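Local coordinates for 3'-5' exonuclease crn-4 (Caenorhabditis elegans, PDB 3CM6), which degrades RNA and DNA from the 3' end as a metal-dependent exonuclease and takes part in the breakdown of DNA during apoptosis, at residues I23-T28 with H189-D194; Y180-I185 with I198-Q203. All coordinates share one frame; numbering follows the deposited sequence.

Contact 1. Residues I23-T28 with H189-D194. With ER3 (erbium (III) ion), chain F.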
loop_
_atom_site.group_PDB
_atom_site.type_symbol
_atom_site.label_atom_id
_atom_site.label_comp_id
_atom_site.label_asym_id
_atom_site.label_seq_id
_atom_site.Cartn_x
_atom_site.Cartn_y
_atom_site.Cartn_z
ATOM N N ILE B 23 -17.055 23.465 5.118
ATOM C CA ILE B 23 -16.257 22.696 6.046
ATOM C C ILE B 23 -15.718 21.521 5.242
ATOM O O ILE B 23 -16.484 20.786 4.596
ATOM C CB ILE B 23 -17.065 22.226 7.288
ATOM C CG1 ILE B 23 -17.339 23.380 8.265
ATOM C CG2 ILE B 23 -16.296 21.175 8.031
ATOM C CD1 ILE B 23 -18.405 24.401 7.787
ATOM N N LEU B 24 -14.402 21.365 5.265
ATOM C CA LEU B 24 -13.744 20.386 4.434
ATOM C C LEU B 24 -12.963 19.397 5.272
ATOM O O LEU B 24 -12.396 19.738 6.324
ATOM C CB LEU B 24 -12.809 21.057 3.436
ATOM C CG LEU B 24 -11.980 20.100 2.571
ATOM C CD1 LEU B 24 -12.632 19.907 1.211
ATOM C CD2 LEU B 24 -10.592 20.647 2.399
ATOM N N ASP B 25 -12.940 18.163 4.787
ATOM C CA ASP B 25 -12.148 17.141 5.408
ATOM C C ASP B 25 -11.756 16.025 4.446
ATOM O O ASP B 25 -12.573 15.558 3.646
ATOM C CB ASP B 25 -12.892 16.559 6.584
ATOM C CG ASP B 25 -12.002 15.736 7.443
ATOM O OD1 ASP B 25 -10.953 16.260 7.876
ATOM O OD2 ASP B 25 -12.331 14.565 7.663
ATOM N N PHE B 26 -10.488 15.631 4.529
ATOM C CA PHE B 26 -9.937 14.552 3.734
ATOM C C PHE B 26 -9.527 13.397 4.642
ATOM O O PHE B 26 -9.043 13.606 5.762
ATOM C CB PHE B 26 -8.686 15.009 2.986
ATOM C CG PHE B 26 -8.932 15.965 1.839
ATOM C CD1 PHE B 26 -9.763 15.625 0.781
ATOM C CD2 PHE B 26 -8.255 17.193 1.793
ATOM C CE1 PHE B 26 -9.944 16.510 -0.281
ATOM C CE2 PHE B 26 -8.437 18.082 0.742
ATOM C CZ PHE B 26 -9.271 17.749 -0.297
ATOM N N GLU B 27 -9.714 12.179 4.166
ATOM C CA GLU B 27 -9.033 11.053 4.783
ATOM C C GLU B 27 -8.052 10.490 3.769
ATOM O O GLU B 27 -8.299 10.564 2.545
ATOM C CB GLU B 27 -10.023 9.982 5.267
ATOM C CG GLU B 27 -11.004 10.434 6.381
ATOM C CD GLU B 27 -10.344 11.107 7.594
ATOM O OE1 GLU B 27 -9.125 10.894 7.863
ATOM O OE2 GLU B 27 -11.070 11.861 8.301
ATOM N N THR B 28 -6.935 9.946 4.263
ATOM C CA THR B 28 -5.863 9.485 3.362
ATOM C C THR B 28 -5.405 8.069 3.662
ATOM O O THR B 28 -5.575 7.562 4.778
ATOM C CB THR B 28 -4.590 10.407 3.419
ATOM O OG1 THR B 28 -3.977 10.311 4.711
ATOM C CG2 THR B 28 -4.926 11.860 3.144
ATOM N N HIS B 189 -12.546 10.672 12.816
ATOM C CA HIS B 189 -11.824 10.292 11.576
ATOM C C HIS B 189 -12.707 9.672 10.486
ATOM O O HIS B 189 -12.202 9.199 9.461
ATOM C CB HIS B 189 -10.585 9.426 11.873
ATOM C CG HIS B 189 -9.825 9.872 13.083
ATOM N ND1 HIS B 189 -9.031 11.000 13.090
ATOM C CD2 HIS B 189 -9.773 9.368 14.339
ATOM C CE1 HIS B 189 -8.511 11.161 14.296
ATOM N NE2 HIS B 189 -8.949 10.186 15.073
ATOM N N ASP B 190 -14.021 9.669 10.699
ATOM C CA ASP B 190 -14.956 9.493 9.584
ATOM C C ASP B 190 -15.209 10.884 9.019
ATOM O O ASP B 190 -15.938 11.684 9.609
ATOM C CB ASP B 190 -16.270 8.842 10.024
ATOM C CG ASP B 190 -17.276 8.732 8.883
ATOM O OD1 ASP B 190 -17.751 9.778 8.362
ATOM O OD2 ASP B 190 -17.606 7.581 8.504
ATOM N N ALA B 191 -14.599 11.161 7.876
ATOM C CA ALA B 191 -14.634 12.472 7.258
ATOM C C ALA B 191 -15.933 13.293 7.424
ATOM O O ALA B 191 -15.864 14.462 7.809
ATOM C CB ALA B 191 -14.244 12.364 5.802
ATOM N N MET B 192 -17.099 12.701 7.148
ATOM C CA MET B 192 -18.365 13.449 7.210
ATOM C C MET B 192 -18.727 13.794 8.646
ATOM O O MET B 192 -19.296 14.851 8.916
ATOM C CB MET B 192 -19.510 12.694 6.522
ATOM C CG MET B 192 -20.835 13.476 6.427
ATOM S SD MET B 192 -20.730 15.158 5.714
ATOM C CE MET B 192 -20.537 14.772 3.979
ATOM N N ASP B 193 -18.384 12.901 9.567
ATOM C CA ASP B 193 -18.615 13.147 10.981
ATOM C C ASP B 193 -17.671 14.223 11.505
ATOM O O ASP B 193 -18.034 14.985 12.402
ATOM C CB ASP B 193 -18.479 11.853 11.789
ATOM C CG ASP B 193 -19.727 10.973 11.692
ATOM O OD1 ASP B 193 -20.776 11.465 11.226
ATOM O OD2 ASP B 193 -19.667 9.789 12.093
ATOM N N ASP B 194 -16.464 14.271 10.939
ATOM C CA ASP B 194 -15.508 15.324 11.227
ATOM C C ASP B 194 -16.051 16.685 10.761
ATOM O O ASP B 194 -15.986 17.675 11.494
ATOM C CB ASP B 194 -14.154 15.010 10.576
ATOM C CG ASP B 194 -13.363 13.950 11.338
ATOM O OD1 ASP B 194 -13.786 13.581 12.462
ATOM O OD2 ASP B 194 -12.318 13.471 10.802
HETATM ER ER ER3 F . -10.141 14.159 9.619
#
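Asp25 and Asp194 bring their carboxylates together with the planes turned 73° apart. The CB of Asp194 stands over one face of the Asp25 group, 3.5 Å from Asp25 OD2, while the CA of Ala191 comes up to the OD2 end at 3.1 Å from Asp25 OD2. A third flat group, that of Glu27, has the carbonyl oxygen of His189 over one face (Glu27 OE2 to His189 O 3.1 Å), with the erbium ion displaced to the other side of its plane. Glu27 OE2 lies 3.2 Å from Asp194 OD2, and Asp25 OD2 is 3.3 Å from the same Asp194 OD2. The three carboxylates carry like charge, and what offsets their crowding is probably the cation between them, whose modelled distances are doubtful in detail. Magnesium is the probable natural occupant.

Two torsions direct the strand residues to the site: Asp25 CG is anti to the backbone N, and the Glu27 chain bends at chi2 (-51°), its CG resting on Ala191 CB at 3.8 Å. Asp194 is steadied from its own segment, for His189 N donates to Asp194 OD1 (3.2 Å, 151°) on the syn side. Asp190 caps the helix N-terminus with two weak bonds to Met192 N and Asp193 N. The His-Asp-Ala-X-X-Asp sequence, with the acidic pair on the strand, is consistent with a DEDDh exonuclease; Asp125 OD1 also approaches Asp25 OD1.

Strand 20-28 runs between strands 41-50 and 116-120, with backbone bonds from Asp25 to Ala45 and from Leu24 to Val119. Leu24 and Phe26 pack on helix 124-136, whereas Ile23 and Asp25 meet helix 191-207.

Contact 2. Residues Y180-I185 with I198-Q203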
loop_
_atom_site.group_PDB
_atom_site.type_symbol
_atom_site.label_atom_id
_atom_site.label_comp_id
_atom_site.label_asym_id
_atom_site.label_seq_id
_atom_site.Cartn_x
_atom_site.Cartn_y
_atom_site.Cartn_z
ATOM N N TYR B 180 -15.921 23.942 24.408
ATOM C CA TYR B 180 -17.249 24.513 24.273
ATOM C C TYR B 180 -18.282 23.620 24.932
ATOM O O TYR B 180 -19.471 23.917 24.913
ATOM C CB TYR B 180 -17.564 24.778 22.791
ATOM C CG TYR B 180 -16.726 25.912 22.225
ATOM C CD1 TYR B 180 -15.787 25.689 21.217
ATOM C CD2 TYR B 180 -16.841 27.201 22.741
ATOM C CE1 TYR B 180 -15.007 26.730 20.719
ATOM C CE2 TYR B 180 -16.072 28.248 22.258
ATOM C CZ TYR B 180 -15.162 28.014 21.246
ATOM O OH TYR B 180 -14.416 29.076 20.775
ATOM N N ASP B 181 -17.796 22.532 25.535
ATOM C CA ASP B 181 -18.629 21.491 26.134
ATOM C C ASP B 181 -19.762 21.066 25.183
ATOM O O ASP B 181 -20.949 21.194 25.504
ATOM C CB ASP B 181 -19.139 21.922 27.532
ATOM C CG ASP B 181 -20.025 20.857 28.200
ATOM O OD1 ASP B 181 -19.651 19.654 28.216
ATOM O OD2 ASP B 181 -21.110 21.230 28.705
ATOM N N LEU B 182 -19.367 20.582 24.004
ATOM C CA LEU B 182 -20.282 19.997 23.021
ATOM C C LEU B 182 -20.166 18.464 22.996
ATOM O O LEU B 182 -19.084 17.911 23.242
ATOM C CB LEU B 182 -20.001 20.548 21.614
ATOM C CG LEU B 182 -20.391 21.981 21.203
ATOM C CD1 LEU B 182 -19.563 22.464 20.007
ATOM C CD2 LEU B 182 -21.877 22.124 20.902
ATOM N N PRO B 183 -21.277 17.768 22.688
ATOM C CA PRO B 183 -21.205 16.309 22.580
ATOM C C PRO B 183 -20.611 15.893 21.239
ATOM O O PRO B 183 -21.014 16.423 20.204
ATOM C CB PRO B 183 -22.669 15.886 22.645
ATOM C CG PRO B 183 -23.426 17.050 22.032
ATOM C CD PRO B 183 -22.641 18.285 22.422
ATOM N N THR B 184 -19.657 14.960 21.266
ATOM C CA THR B 184 -19.075 14.407 20.048
ATOM C C THR B 184 -20.188 13.858 19.152
ATOM O O THR B 184 -21.073 13.156 19.635
ATOM C CB THR B 184 -18.042 13.299 20.377
ATOM O OG1 THR B 184 -17.101 13.787 21.347
ATOM C CG2 THR B 184 -17.274 12.847 19.121
ATOM N N ILE B 185 -20.174 14.230 17.872
ATOM C CA ILE B 185 -21.094 13.657 16.881
ATOM C C ILE B 185 -20.354 12.551 16.134
ATOM O O ILE B 185 -19.172 12.722 15.794
ATOM C CB ILE B 185 -21.598 14.715 15.857
ATOM C CG1 ILE B 185 -22.256 15.912 16.564
ATOM C CG2 ILE B 185 -22.563 14.088 14.847
ATOM C CD1 ILE B 185 -22.594 17.093 15.616
ATOM N N ILE B 198 -16.922 19.930 13.076
ATOM C CA ILE B 198 -16.316 21.206 12.763
ATOM C C ILE B 198 -17.390 22.277 12.521
ATOM O O ILE B 198 -17.298 23.382 13.078
ATOM C CB ILE B 198 -15.309 21.108 11.618
ATOM C CG1 ILE B 198 -14.091 20.286 12.064
ATOM C CG2 ILE B 198 -14.837 22.494 11.204
ATOM C CD1 ILE B 198 -13.307 19.676 10.912
ATOM N N ALA B 199 -18.415 21.933 11.741
ATOM C CA ALA B 199 -19.495 22.863 11.452
ATOM C C ALA B 199 -20.143 23.347 12.743
ATOM O O ALA B 199 -20.425 24.551 12.905
ATOM C CB ALA B 199 -20.527 22.228 10.544
ATOM N N THR B 200 -20.355 22.403 13.667
ATOM C CA THR B 200 -21.006 22.697 14.925
ATOM C C THR B 200 -20.151 23.589 15.801
ATOM O O THR B 200 -20.658 24.583 16.358
ATOM C CB THR B 200 -21.417 21.419 15.663
ATOM O OG1 THR B 200 -22.372 20.723 14.865
ATOM C CG2 THR B 200 -22.094 21.746 16.987
ATOM N N ILE B 201 -18.870 23.231 15.926
ATOM C CA ILE B 201 -17.919 24.034 16.668
ATOM C C ILE B 201 -17.911 25.441 16.070
ATOM O O ILE B 201 -17.982 26.422 16.797
ATOM C CB ILE B 201 -16.505 23.435 16.622
ATOM C CG1 ILE B 201 -16.481 22.082 17.344
ATOM C CG2 ILE B 201 -15.521 24.368 17.280
ATOM C CD1 ILE B 201 -15.310 21.171 17.002
ATOM N N LEU B 202 -17.851 25.528 14.746
ATOM C CA LEU B 202 -17.757 26.801 14.051
ATOM C C LEU B 202 -18.960 27.677 14.374
ATOM O O LEU B 202 -18.811 28.869 14.666
ATOM C CB LEU B 202 -17.664 26.560 12.545
ATOM C CG LEU B 202 -17.986 27.721 11.615
ATOM C CD1 LEU B 202 -16.917 28.778 11.720
ATOM C CD2 LEU B 202 -18.099 27.221 10.204
ATOM N N GLN B 203 -20.144 27.071 14.326
ATOM C CA GLN B 203 -21.383 27.754 14.653
ATOM C C GLN B 203 -21.376 28.265 16.097
ATOM O O GLN B 203 -21.789 29.402 16.362
ATOM C CB GLN B 203 -22.576 26.833 14.439
ATOM C CG GLN B 203 -23.885 27.521 14.701
ATOM C CD GLN B 203 -25.078 26.676 14.353
ATOM O OE1 GLN B 203 -25.257 25.574 14.894
ATOM N NE2 GLN B 203 -25.929 27.197 13.464
#
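Leu182 CG is anti to the carbonyl carbon (chi1 -74°), and with chi2 at 158° both methyls, Leu182 CD1 and CD2, come within 4.0 Å of Thr200 CG2. Thr200 answers with CG2 anti to the backbone N, and this methyl meets Leu182 CD2 at 3.9 Å as the two side chains pass at a slant. Leu182 CD1 rests beside the next residue, 4.1 Å from Ile201 CG1. The other branch of that isoleucine, CG2, approaches the Tyr180 ring obliquely, 4.2 Å from Tyr180 CD1, with the side chains crossing at about a right angle. At the other end of 180-185, Ile185 lays CD1 against Thr200 OG1 (3.7 Å).

Tyr180 and Asp181 close off helix 172-179, Asp181 having the positive phi of a Schellman motif, and 180-185 then leads back alongside helix 191-207. Met176 and Asn177 of helix 172-179 also touch Ile201, while Arg204, farther along helix 191-207, touches Tyr180 and Leu182.

With three aliphatic side chains, one ring and both branches of a threonine doing the touching, the join is van der Waals in kind. Thr200 OG1 meets Ile185 CD1 without bonding, its hydrogen bond going to Leu196 O within its own helix.

Overall arrangement
Helix 191-207 is common to both contacts: its first turn carries Asp194 to the metal site in contact 1, and its middle packs against 180-185 in contact 2. The two centres lie about 14 Å apart, and Ile23 of strand 20-28 bridges them, with Ile23 CG2 3.7 Å from Ile198 CB and Ile23 CD1 3.7 Å from Leu202 CD2. Asn197, between the helix segments, donates through ND2 to the backbone O of Asp193 and of Ile185, joining one contact to the other by polar bonds. Contact 2 stands back from the metal, the side chain of Ile201 being about 11 Å from the erbium ion and that of Ile185 about 9 Å from that of Asp194.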